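Local coordinates for protein fructosyl amine:oxygen oxidoreductase (Neosartorya fumigata, PDB 4WCT) that probably uses its bound FAD to oxidise the carbon-nitrogen bond of fructosyl amines (Amadori products), thereby removing the sugar from glycated amines, at residues 91-102 with 388-399. Residues are numbered along the deposited sequence; the frame is centred on the assembly and turned at random.
With FAD (flavin-adenine dinucleotide), chain C.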
ATOM      1  N   PHE A  91       4.419 -10.941  -9.517  1.00 10.96           N
ATOM      2  CA  PHE A  91       4.695  -9.625  -8.967  1.00 12.32           C
ATOM      3  C   PHE A  91       5.476  -8.758  -9.962  1.00 10.28           C
ATOM      4  O   PHE A  91       5.151  -7.577 -10.155  1.00  9.84           O
ATOM      5  CB  PHE A  91       5.404  -9.711  -7.624  1.00 10.92           C
ATOM      6  CG  PHE A  91       5.481  -8.399  -6.916  1.00 11.65           C
ATOM      7  CD1 PHE A  91       4.333  -7.820  -6.370  1.00 15.34           C
ATOM      8  CD2 PHE A  91       6.674  -7.709  -6.858  1.00 11.60           C
ATOM      9  CE1 PHE A  91       4.382  -6.573  -5.779  1.00 15.73           C
ATOM     10  CE2 PHE A  91       6.754  -6.498  -6.177  1.00 13.98           C
ATOM     11  CZ  PHE A  91       5.600  -5.914  -5.681  1.00 14.76           C
ATOM     12  N   SER A  92       6.463  -9.356 -10.620  1.00 10.75           N
ATOM     13  CA  SER A  92       7.278  -8.643 -11.598  0.50 12.65           C
ATOM     14  C   SER A  92       6.454  -8.247 -12.809  1.00 11.07           C
ATOM     15  O   SER A  92       6.701  -7.202 -13.413  1.00  9.96           O
ATOM     16  CB  SER A  92       8.447  -9.500 -12.062  0.50 14.34           C
ATOM     17  OG  SER A  92       9.441  -9.572 -11.067  0.50 20.18           O
ATOM     18  N   THR A  93       5.446  -9.055 -13.137  1.00  9.62           N
ATOM     19  CA  THR A  93       4.488  -8.672 -14.193  1.00 10.92           C
ATOM     20  C   THR A  93       3.698  -7.415 -13.819  1.00 11.75           C
ATOM     21  O   THR A  93       3.615  -6.451 -14.612  1.00 11.31           O
ATOM     22  CB  THR A  93       3.523  -9.817 -14.493  1.00 13.52           C
ATOM     23  OG1 THR A  93       4.262 -10.967 -14.920  1.00 13.89           O
ATOM     24  CG2 THR A  93       2.503  -9.401 -15.535  1.00 14.29           C
ATOM     25  N   PHE A  94       3.225  -7.369 -12.576  1.00  9.68           N
ATOM     26  CA  PHE A  94       2.552  -6.161 -12.067  1.00  9.42           C
ATOM     27  C   PHE A  94       3.486  -4.953 -12.096  1.00  9.18           C
ATOM     28  O   PHE A  94       3.123  -3.897 -12.619  1.00 10.70           O
ATOM     29  CB  PHE A  94       2.024  -6.370 -10.656  1.00  9.16           C
ATOM     30  CG  PHE A  94       0.775  -7.205 -10.595  1.00  9.33           C
ATOM     31  CD1 PHE A  94      -0.432  -6.699 -11.052  1.00 10.69           C
ATOM     32  CD2 PHE A  94       0.770  -8.417  -9.952  1.00 10.13           C
ATOM     33  CE1 PHE A  94      -1.605  -7.409 -10.908  1.00 13.30           C
ATOM     34  CE2 PHE A  94      -0.379  -9.183  -9.894  1.00 11.97           C
ATOM     35  CZ  PHE A  94      -1.590  -8.652 -10.302  1.00 12.20           C
ATOM     36  N   THR A  95       4.679  -5.087 -11.532  1.00  9.09           N
ATOM     37  CA  THR A  95       5.596  -3.913 -11.442  1.00  8.73           C
ATOM     38  C   THR A  95       6.199  -3.482 -12.775  1.00 10.17           C
ATOM     39  O   THR A  95       6.491  -2.317 -12.973  1.00 10.69           O
ATOM     40  CB  THR A  95       6.708  -4.076 -10.397  1.00  9.47           C
ATOM     41  OG1 THR A  95       7.516  -5.234 -10.645  1.00 10.32           O
ATOM     42  CG2 THR A  95       6.084  -4.199  -8.998  1.00 10.35           C
ATOM     43  N   ARG A  96       6.351  -4.418 -13.694  1.00  9.70           N
ATOM     44  CA  ARG A  96       6.807  -4.073 -15.030  1.00  9.44           C
ATOM     45  C   ARG A  96       5.836  -3.117 -15.675  1.00 10.64           C
ATOM     46  O   ARG A  96       6.233  -2.086 -16.260  1.00 11.16           O
ATOM     47  CB  ARG A  96       6.941  -5.339 -15.887  1.00 11.15           C
ATOM     48  CG  ARG A  96       7.669  -5.111 -17.196  1.00 14.74           C
ATOM     49  CD  ARG A  96       7.717  -6.365 -18.051  1.00 17.44           C
ATOM     50  NE  ARG A  96       8.383  -7.455 -17.347  1.00 15.43           N
ATOM     51  CZ  ARG A  96       7.769  -8.553 -16.907  1.00 15.59           C
ATOM     52  NH1 ARG A  96       6.535  -8.846 -17.288  1.00 17.15           N
ATOM     53  NH2 ARG A  96       8.464  -9.454 -16.244  1.00 22.20           N
ATOM     54  N   ALA A  97       4.566  -3.495 -15.646  1.00  9.15           N
ATOM     55  CA  ALA A  97       3.511  -2.652 -16.200  1.00 11.59           C
ATOM     56  C   ALA A  97       3.448  -1.311 -15.473  1.00 11.45           C
ATOM     57  O   ALA A  97       3.252  -0.246 -16.084  1.00 10.71           O
ATOM     58  CB  ALA A  97       2.161  -3.353 -16.096  1.00 12.50           C
ATOM     59  N   ALA A  98       3.582  -1.352 -14.155  1.00  9.87           N
ATOM     60  CA  ALA A  98       3.467  -0.136 -13.377  1.00  8.98           C
ATOM     61  C   ALA A  98       4.594   0.811 -13.746  1.00  9.07           C
ATOM     62  O   ALA A  98       4.367   2.009 -13.884  1.00 10.35           O
ATOM     63  CB  ALA A  98       3.488  -0.443 -11.880  1.00  8.87           C
ATOM     64  N   LEU A  99       5.818   0.298 -13.842  1.00 10.40           N
ATOM     65  CA  LEU A  99       6.962   1.148 -14.130  1.00  9.93           C
ATOM     66  C   LEU A  99       6.745   1.852 -15.469  1.00 10.20           C
ATOM     67  O   LEU A  99       7.021   3.049 -15.630  1.00 10.86           O
ATOM     68  CB  LEU A  99       8.261   0.324 -14.165  1.00 11.20           C
ATOM     69  CG  LEU A  99       9.538   1.110 -14.509  1.00 12.40           C
ATOM     70  CD1 LEU A  99       9.799   2.192 -13.468  1.00 12.06           C
ATOM     71  CD2 LEU A  99      10.727   0.187 -14.609  1.00 16.83           C
ATOM     72  N   LYS A 100       6.377   1.072 -16.467  1.00 10.56           N
ATOM     73  CA  LYS A 100       6.157   1.619 -17.808  1.00 13.65           C
ATOM     74  C   LYS A 100       5.150   2.750 -17.774  1.00 12.44           C
ATOM     75  O   LYS A 100       5.337   3.812 -18.378  1.00 12.89           O
ATOM     76  CB  LYS A 100       5.703   0.488 -18.726  1.00 14.70           C
ATOM     77  CG  LYS A 100       5.332   0.951 -20.127  1.00 20.91           C
ATOM     78  CD  LYS A 100       5.066  -0.246 -21.045  1.00 27.33           C
ATOM     79  CE  LYS A 100       4.803   0.221 -22.479  1.00 36.03           C
ATOM     80  NZ  LYS A 100       4.049  -0.767 -23.298  1.00 40.66           N
ATOM     81  N   ALA A 101       4.083   2.567 -17.019  1.00 10.45           N
ATOM     82  CA  ALA A 101       3.038   3.568 -16.921  1.00  9.27           C
ATOM     83  C   ALA A 101       3.411   4.800 -16.088  1.00  9.93           C
ATOM     84  O   ALA A 101       3.054   5.905 -16.459  1.00 10.14           O
ATOM     85  CB  ALA A 101       1.754   2.922 -16.399  1.00 10.41           C
ATOM     86  N   TRP A 102       4.201   4.638 -15.027  1.00  8.17           N
ATOM     87  CA  TRP A 102       4.687   5.758 -14.260  1.00  7.98           C
ATOM     88  C   TRP A 102       5.532   6.658 -15.133  1.00  9.02           C
ATOM     89  O   TRP A 102       5.706   7.834 -14.814  1.00 10.57           O
ATOM     90  CB  TRP A 102       5.531   5.294 -13.051  1.00  8.02           C
ATOM     91  CG  TRP A 102       4.714   4.878 -11.858  1.00  6.85           C
ATOM     92  CD1 TRP A 102       4.705   3.645 -11.296  1.00  8.21           C
ATOM     93  CD2 TRP A 102       3.876   5.699 -11.040  1.00  7.33           C
ATOM     94  NE1 TRP A 102       3.903   3.636 -10.188  1.00  8.82           N
ATOM     95  CE2 TRP A 102       3.313   4.858 -10.061  1.00  7.63           C
ATOM     96  CE3 TRP A 102       3.421   7.025 -11.125  1.00  8.62           C
ATOM     97  CZ2 TRP A 102       2.393   5.328  -9.100  1.00  8.32           C
ATOM     98  CZ3 TRP A 102       2.548   7.493 -10.154  1.00  9.93           C
ATOM     99  CH2 TRP A 102       2.046   6.629  -9.161  1.00  8.85           C
ATOM    100  N   ASN A 388       2.372  -3.582  -0.779  1.00  7.88           N
ATOM    101  CA  ASN A 388       3.009  -3.120  -2.035  0.50  9.97           C
ATOM    102  C   ASN A 388       1.988  -2.826  -3.122  1.00  8.70           C
ATOM    103  O   ASN A 388       2.272  -2.880  -4.334  1.00  9.25           O
ATOM    104  CB  ASN A 388       4.070  -4.095  -2.545  0.50 11.85           C
ATOM    105  CG  ASN A 388       3.644  -5.534  -2.438  0.50 15.19           C
ATOM    106  OD1 ASN A 388       2.585  -5.916  -2.930  0.50 20.41           O
ATOM    107  ND2 ASN A 388       4.506  -6.363  -1.843  0.50 15.01           N
ATOM    108  N   GLY A 389       0.868  -2.305  -2.684  1.00  7.13           N
ATOM    109  CA  GLY A 389      -0.190  -1.896  -3.589  1.00  7.21           C
ATOM    110  C   GLY A 389      -0.067  -0.506  -4.198  1.00  6.93           C
ATOM    111  O   GLY A 389      -0.786  -0.212  -5.148  1.00  8.02           O
ATOM    112  N   ALA A 390       0.597   0.416  -3.513  1.00  7.60           N
ATOM    113  CA  ALA A 390       0.559   1.813  -3.918  1.00  8.40           C
ATOM    114  C   ALA A 390       1.330   2.042  -5.215  1.00  7.54           C
ATOM    115  O   ALA A 390       0.872   2.782  -6.116  1.00  8.38           O
ATOM    116  CB  ALA A 390       1.092   2.735  -2.817  1.00  8.71           C
ATOM    117  N   MET A 391       2.453   1.358  -5.367  1.00  7.57           N
ATOM    118  CA  MET A 391       3.243   1.466  -6.585  1.00  6.81           C
ATOM    119  C   MET A 391       2.526   0.911  -7.816  1.00  9.19           C
ATOM    120  O   MET A 391       2.896   1.241  -8.959  1.00  9.21           O
ATOM    121  CB  MET A 391       4.614   0.810  -6.427  1.00  7.46           C
ATOM    122  CG  MET A 391       4.559  -0.694  -6.407  1.00  9.09           C
ATOM    123  SD  MET A 391       6.154  -1.512  -6.202  1.00 10.93           S
ATOM    124  CE  MET A 391       6.454  -1.271  -4.461  1.00 11.31           C
ATOM    125  N   GLN A 392       1.457   0.157  -7.599  1.00  8.18           N
ATOM    126  CA  GLN A 392       0.659  -0.409  -8.671  1.00  9.13           C
ATOM    127  C   GLN A 392      -0.386   0.587  -9.220  1.00  8.53           C
ATOM    128  O   GLN A 392      -1.080   0.251 -10.178  1.00  9.35           O
ATOM    129  CB  GLN A 392      -0.126  -1.644  -8.173  1.00  9.09           C
ATOM    130  CG  GLN A 392       0.674  -2.656  -7.335  1.00  9.30           C
ATOM    131  CD  GLN A 392       1.907  -3.204  -8.042  1.00 10.72           C
ATOM    132  OE1 GLN A 392       1.974  -3.237  -9.281  1.00  9.98           O
ATOM    133  NE2 GLN A 392       2.894  -3.652  -7.249  1.00  9.22           N
ATOM    134  N   MET A 393      -0.484   1.779  -8.635  1.00  8.26           N
ATOM    135  CA  MET A 393      -1.595   2.696  -8.909  1.00  7.79           C
ATOM    136  C   MET A 393      -1.913   2.906 -10.390  1.00  8.18           C
ATOM    137  O   MET A 393      -3.081   2.945 -10.752  1.00  9.26           O
ATOM    138  CB  MET A 393      -1.391   4.049  -8.243  1.00  9.00           C
ATOM    139  CG  MET A 393      -2.666   4.873  -8.168  1.00  9.34           C
ATOM    140  SD  MET A 393      -2.379   6.573  -7.634  1.00 11.02           S
ATOM    141  CE  MET A 393      -1.764   6.271  -5.986  1.00 12.11           C
ATOM    142  N   PRO A 394      -0.880   3.121 -11.242  1.00  8.91           N
ATOM    143  CA  PRO A 394      -1.215   3.510 -12.625  1.00  9.20           C
ATOM    144  C   PRO A 394      -1.925   2.385 -13.396  1.00 10.02           C
ATOM    145  O   PRO A 394      -2.722   2.684 -14.291  1.00  9.62           O
ATOM    146  CB  PRO A 394       0.146   3.778 -13.260  1.00  9.65           C
ATOM    147  CG  PRO A 394       1.070   4.044 -12.116  1.00 10.27           C
ATOM    148  CD  PRO A 394       0.571   3.138 -11.013  1.00  8.98           C
ATOM    149  N   THR A 395      -1.649   1.132 -13.056  1.00  8.84           N
ATOM    150  CA  THR A 395      -1.999  -0.013 -13.885  1.00  8.85           C
ATOM    151  C   THR A 395      -2.926  -0.993 -13.190  1.00  9.43           C
ATOM    152  O   THR A 395      -3.522  -1.829 -13.835  1.00  8.86           O
ATOM    153  CB  THR A 395      -0.720  -0.770 -14.337  1.00  9.10           C
ATOM    154  OG1 THR A 395       0.229  -0.810 -13.238  1.00  9.70           O
ATOM    155  CG2 THR A 395      -0.103  -0.064 -15.506  1.00 10.24           C
ATOM    156  N   ILE A 396      -3.055  -0.887 -11.867  1.00  8.18           N
ATOM    157  CA  ILE A 396      -3.842  -1.895 -11.149  1.00  9.80           C
ATOM    158  C   ILE A 396      -5.321  -1.891 -11.585  1.00  9.27           C
ATOM    159  O   ILE A 396      -5.934  -2.955 -11.754  1.00  8.21           O
ATOM    160  CB  ILE A 396      -3.700  -1.741  -9.622  1.00  9.81           C
ATOM    161  CG1 ILE A 396      -4.173  -3.031  -8.921  1.00  9.67           C
ATOM    162  CG2 ILE A 396      -4.445  -0.513  -9.160  1.00  9.88           C
ATOM    163  CD1 ILE A 396      -3.196  -4.172  -8.999  1.00 10.18           C
ATOM    164  N   GLY A 397      -5.847  -0.719 -11.924  1.00  8.71           N
ATOM    165  CA  GLY A 397      -7.182  -0.636 -12.478  1.00 11.42           C
ATOM    166  C   GLY A 397      -7.335  -1.363 -13.797  1.00 11.09           C
ATOM    167  O   GLY A 397      -8.427  -1.826 -14.117  1.00  9.86           O
ATOM    168  N   GLY A 398      -6.268  -1.453 -14.600  1.00  9.41           N
ATOM    169  CA  GLY A 398      -6.371  -2.233 -15.841  1.00 11.72           C
ATOM    170  C   GLY A 398      -6.453  -3.723 -15.579  1.00 10.59           C
ATOM    171  O   GLY A 398      -7.148  -4.446 -16.290  1.00 11.50           O
ATOM    172  N   PHE A 399      -5.615  -4.217 -14.672  1.00  9.92           N
ATOM    173  CA  PHE A 399      -5.724  -5.607 -14.236  1.00  9.76           C
ATOM    174  C   PHE A 399      -7.083  -5.898 -13.628  1.00  9.46           C
ATOM    175  O   PHE A 399      -7.707  -6.942 -13.935  1.00 10.08           O
ATOM    176  CB  PHE A 399      -4.619  -5.959 -13.243  1.00 10.26           C
ATOM    177  CG  PHE A 399      -3.277  -5.986 -13.847  1.00 11.10           C
ATOM    178  CD1 PHE A 399      -2.874  -7.061 -14.634  1.00 13.68           C
ATOM    179  CD2 PHE A 399      -2.394  -4.937 -13.641  1.00 12.53           C
ATOM    180  CE1 PHE A 399      -1.608  -7.082 -15.213  1.00 14.85           C
ATOM    181  CE2 PHE A 399      -1.136  -4.958 -14.215  1.00 11.55           C
ATOM    182  CZ  PHE A 399      -0.719  -6.051 -14.954  1.00 15.26           C
TER
HETATM  183  PA  FAD C 500      -6.633   2.305   0.193  1.00  7.84           P
HETATM  184  O1A FAD C 500      -5.697   3.150  -0.623  1.00  7.95           O
HETATM  185  O2A FAD C 500      -6.515   2.257   1.684  1.00  8.24           O
HETATM  186  O5B FAD C 500      -8.084   2.760  -0.201  1.00  7.42           O
HETATM  187  C5B FAD C 500      -9.220   2.139   0.419  1.00  8.02           C
HETATM  188  C4B FAD C 500     -10.403   3.092   0.284  1.00  8.76           C
HETATM  189  O4B FAD C 500     -11.624   2.400   0.703  1.00  9.41           O
HETATM  190  C3B FAD C 500     -10.291   4.355   1.133  1.00  8.36           C
HETATM  191  O3B FAD C 500     -10.423   5.551   0.348  1.00  9.11           O
HETATM  192  C2B FAD C 500     -11.440   4.219   2.137  1.00  8.78           C
HETATM  193  O2B FAD C 500     -11.985   5.446   2.615  1.00  9.25           O
HETATM  194  C1B FAD C 500     -12.429   3.341   1.369  1.00  8.19           C
HETATM  195  N9A FAD C 500     -13.355   2.629   2.277  1.00  9.37           N
HETATM  196  C8A FAD C 500     -13.087   2.108   3.488  1.00  9.84           C
HETATM  197  N7A FAD C 500     -14.209   1.592   4.042  1.00  9.02           N
HETATM  198  C5A FAD C 500     -15.182   1.721   3.103  1.00  8.42           C
HETATM  199  C6A FAD C 500     -16.612   1.443   3.063  1.00  8.17           C
HETATM  200  N6A FAD C 500     -17.226   0.852   4.103  1.00  8.62           N
HETATM  201  N1A FAD C 500     -17.281   1.831   1.956  1.00  8.53           N
HETATM  202  C2A FAD C 500     -16.698   2.402   0.894  1.00  9.08           C
HETATM  203  N3A FAD C 500     -15.393   2.722   0.886  1.00  8.95           N
HETATM  204  C4A FAD C 500     -14.625   2.406   1.957  1.00  8.52           C
HETATM  205  N1  FAD C 500       2.885   0.255  -1.063  1.00  8.32           N
HETATM  206  C2  FAD C 500       3.865   0.446  -2.014  1.00  8.89           C
HETATM  207  O2  FAD C 500       3.633   0.048  -3.154  1.00  8.36           O
HETATM  208  N3  FAD C 500       4.975   1.139  -1.744  1.00  7.47           N
HETATM  209  C4  FAD C 500       5.267   1.563  -0.497  1.00  7.08           C
HETATM  210  O4  FAD C 500       6.309   2.207  -0.193  1.00  8.88           O
HETATM  211  C4X FAD C 500       4.291   1.371   0.562  1.00  7.48           C
HETATM  212  N5  FAD C 500       4.536   1.804   1.827  1.00  9.19           N
HETATM  213  C5X FAD C 500       3.499   1.824   2.719  1.00  9.76           C
HETATM  214  C6  FAD C 500       3.625   2.467   3.947  1.00  8.71           C
HETATM  215  C7  FAD C 500       2.606   2.387   4.878  1.00  8.32           C
HETATM  216  C7M FAD C 500       2.736   3.142   6.152  1.00  8.65           C
HETATM  217  C8  FAD C 500       1.367   1.679   4.531  1.00  9.90           C
HETATM  218  C8M FAD C 500       0.217   1.596   5.467  1.00  9.29           C
HETATM  219  C9  FAD C 500       1.191   1.131   3.285  1.00  8.56           C
HETATM  220  C9A FAD C 500       2.232   1.129   2.380  1.00  9.08           C
HETATM  221  N10 FAD C 500       2.092   0.489   1.146  1.00  7.40           N
HETATM  222  C10 FAD C 500       3.083   0.687   0.182  1.00  7.50           C
HETATM  223  C1' FAD C 500       0.929  -0.283   0.734  1.00  7.28           C
HETATM  224  C2' FAD C 500      -0.072   0.532  -0.071  1.00  6.77           C
HETATM  225  O2' FAD C 500      -0.279   1.748   0.633  1.00  7.83           O
HETATM  226  C3' FAD C 500      -1.377  -0.269  -0.180  1.00  6.94           C
HETATM  227  O3' FAD C 500      -1.091  -1.619  -0.575  1.00  7.61           O
HETATM  228  C4' FAD C 500      -2.357   0.375  -1.165  1.00  7.18           C
HETATM  229  O4' FAD C 500      -2.399   1.784  -0.944  1.00  8.43           O
HETATM  230  C5' FAD C 500      -3.736  -0.216  -0.903  1.00  7.16           C
HETATM  231  O5' FAD C 500      -4.654   0.339  -1.845  1.00  7.03           O
HETATM  232  P   FAD C 500      -6.229   0.074  -1.662  1.00  7.80           P
HETATM  233  O1P FAD C 500      -6.945   0.817  -2.766  1.00  8.31           O
HETATM  234  O2P FAD C 500      -6.405  -1.415  -1.487  1.00  7.92           O
HETATM  235  O3P FAD C 500      -6.554   0.782  -0.258  1.00  6.52           O
HETATM  236  O   HOH W   1       0.593  -3.036 -11.741  1.00 11.24           O
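F94 and F399 meet ring to ring where helix 91-102 crosses helix 393-399. The F94 edge, through CD1 and CE1, comes over one face of F399, offset toward its rim, with the planes 62° and the centroids 4.7 Å apart: an edge-to-face pair. I396 CD1 touches F94 as well, and A97 CB lies at the F399 edge. Further along, A101 CB packs on P394 CB and T395 CG2.

W102 is the last residue of helix 91-102. With CG beside the backbone N (chi1 -82°), its indole reaches back to the turn before helix 393-399, where NE1 donates to M391 O at 2.9 Å; that oxygen lies near the ring plane, and the N-H...O angle is 154°. The P394 ring lies over one face of the indole, though CG is modelled too close for the detail to be trusted. A98 CB packs at 3.4 Å from M391 O.

Q392 bends at chi2, which folds its amide back toward N388. NE2 donates almost straight to N388 O at 3.1 Å, while OE1 faces F94 CB at 3.4 Å. A water gives one hydrogen bond to Q392 OE1 and another to F94 O, 2.8 Å away, and also bonds T395 OG1, bridging the helices.

M391 serves two partners through its backbone: its O accepts the indole N-H, and its N donates to the flavin O2 at 2.8 Å. W102 is thus a second-shell residue behind one whose N-H binds FAD. I396 packs on W36 and S39, close to a glycine pattern consistent with a Rossmann-type GxGxxG. With a weak bond from G389 N to O3' as well, this loop-into-helix stretch forms part of the FAD pocket, consistent with an FAD-dependent oxidoreductase fold.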